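PDB 5TE9: response regulator receiver protein from Paraburkholderia phymatum, which probably acts as a phosphorylation-controlled switch in bacterial signal transduction, as a CheY-like receiver domain expected to accept a phosphoryl group on an aspartate. Local coordinates for residues A[59-62]-A[67-70]. Residues are numbered along the deposited sequence; the frame is centred on the assembly and turned at random.
Sequences LRRE and DAPR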
loop_
_atom_site.group_PDB
_atom_site.type_symbol
_atom_site.label_atom_id
_atom_site.label_comp_id
_atom_site.label_asym_id
_atom_site.label_seq_id
_atom_site.Cartn_x
_atom_site.Cartn_y
_atom_site.Cartn_z
ATOM N N LEU A 59 17.459 -10.884 -15.399
ATOM C CA LEU A 59 16.537 -10.576 -16.486
ATOM C C LEU A 59 16.560 -11.660 -17.557
ATOM O O LEU A 59 15.511 -12.192 -17.945
ATOM C CB LEU A 59 16.887 -9.210 -17.074
ATOM C CG LEU A 59 16.716 -8.140 -15.990
ATOM C CD1 LEU A 59 17.220 -6.802 -16.469
ATOM C CD2 LEU A 59 15.249 -8.057 -15.548
ATOM N N ARG A 60 17.754 -12.016 -18.032
ATOM C CA ARG A 60 17.858 -13.044 -19.055
ATOM C C ARG A 60 17.561 -14.432 -18.506
ATOM O O ARG A 60 17.403 -15.373 -19.292
ATOM C CB ARG A 60 19.253 -12.994 -19.688
ATOM C CG ARG A 60 19.658 -11.596 -20.134
ATOM C CD ARG A 60 21.041 -11.580 -20.751
ATOM N NE ARG A 60 21.471 -10.236 -21.138
ATOM C CZ ARG A 60 21.042 -9.591 -22.220
ATOM N NH1 ARG A 60 20.155 -10.159 -23.025
ATOM N NH2 ARG A 60 21.496 -8.374 -22.496
ATOM N N ARG A 61 17.478 -14.572 -17.184
ATOM C CA ARG A 61 17.165 -15.842 -16.531
ATOM C C ARG A 61 18.179 -16.910 -16.930
ATOM O O ARG A 61 17.834 -17.980 -17.431
ATOM C CB ARG A 61 15.718 -16.262 -16.824
ATOM C CG ARG A 61 14.726 -15.133 -16.460
ATOM C CD ARG A 61 13.260 -15.484 -16.634
ATOM N NE ARG A 61 12.855 -15.522 -18.031
ATOM C CZ ARG A 61 11.598 -15.656 -18.431
ATOM N NH1 ARG A 61 10.632 -15.754 -17.530
ATOM N NH2 ARG A 61 11.302 -15.688 -19.723
ATOM N N GLU A 62 19.451 -16.587 -16.704
ATOM C CA GLU A 62 20.585 -17.420 -17.072
ATOM C C GLU A 62 21.418 -17.761 -15.842
ATOM O O GLU A 62 21.441 -17.016 -14.858
ATOM C CB GLU A 62 21.484 -16.712 -18.091
ATOM C CG GLU A 62 20.791 -16.216 -19.348
ATOM C CD GLU A 62 21.713 -15.349 -20.200
ATOM O OE1 GLU A 62 22.638 -14.733 -19.624
ATOM O OE2 GLU A 62 21.512 -15.283 -21.435
ATOM N N ASP A 67 15.779 -19.791 -13.206
ATOM C CA ASP A 67 14.354 -19.841 -12.900
ATOM C C ASP A 67 13.868 -18.558 -12.238
ATOM O O ASP A 67 12.931 -18.579 -11.444
ATOM C CB ASP A 67 14.033 -21.044 -12.022
ATOM C CG ASP A 67 13.847 -22.318 -12.827
ATOM O OD1 ASP A 67 12.925 -22.361 -13.678
ATOM O OD2 ASP A 67 14.629 -23.268 -12.611
ATOM N N ALA A 68 14.491 -17.433 -12.557
ATOM C CA ALA A 68 14.008 -16.162 -12.048
ATOM C C ALA A 68 12.643 -15.845 -12.651
ATOM O O ALA A 68 12.357 -16.215 -13.790
ATOM C CB ALA A 68 14.984 -15.034 -12.378
ATOM N N PRO A 69 11.780 -15.166 -11.904
ATOM C CA PRO A 69 10.549 -14.635 -12.494
ATOM C C PRO A 69 10.827 -13.304 -13.166
ATOM O O PRO A 69 11.677 -12.533 -12.725
ATOM C CB PRO A 69 9.627 -14.452 -11.277
ATOM C CG PRO A 69 10.490 -14.725 -10.052
ATOM C CD PRO A 69 11.910 -14.790 -10.493
ATOM N N ARG A 70 10.113 -13.047 -14.260
ATOM C CA ARG A 70 10.147 -11.722 -14.862
ATOM C C ARG A 70 9.716 -10.694 -13.830
ATOM O O ARG A 70 8.665 -10.860 -13.202
ATOM C CB ARG A 70 9.210 -11.640 -16.064
ATOM C CG ARG A 70 9.578 -12.524 -17.227
ATOM C CD ARG A 70 8.632 -12.271 -18.394
ATOM N NE ARG A 70 8.360 -10.846 -18.591
ATOM C CZ ARG A 70 9.225 -9.978 -19.113
ATOM N NH1 ARG A 70 10.438 -10.379 -19.483
ATOM N NH2 ARG A 70 8.877 -8.705 -19.262
#
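With CG opposite its carbonyl carbon (chi1 -53°) and the chain turned at chi3 (-74°), Arg-61 reaches across Ala-68 and brings one face of its guanidinium to CG of Arg-70, whose own side chain also bends at chi3. The middle of the Arg-61 chain does most of the touching. CD rests against the carbonyl oxygen of Ala-68, 3.1 Å from CD to O, while CG stands 4.1 Å from the methyl carbon CB of Ala-68. That same oxygen lies at the edge of the Arg-61 guanidinium, close to its plane, yet no hydrogen bond forms between them. Farther out, CG of Arg-70 covers one face of the group and comes within 3.4 Å of NH1 of Arg-61, so aliphatic carbon meets the flat cation. The two guanidinium planes stand 81° apart, nearly perpendicular rather than stacked. Their charged ends keep some distance, with Arg-61 NH2 5.4 Å from Arg-70 NH1; mutual repulsion is probably eased by solvent at this exposed site. The contact therefore rests on van der Waals packing. Its backbone setting is a Schellman motif: Arg-61 adopts positive phi as the chain leaves helix 52-60. Its CB points toward the 67-70 segment; CA of Arg-61 and CA of Ala-68 lie 5.5 Å apart. The contact lies within the surface connection from helix 52-60 to strand 71-76, one of the alpha-to-beta links of the CheY-like receiver fold. On the inner side, Leu-59 packs on Leu-21 of strand 19-23 and Ile-74 of strand 71-76, and Ala-68 and Pro-69 lean on Phe-58 of helix 52-60; Arg-60 forms a salt bridge with Glu-91 of the neighbouring helix 85-94.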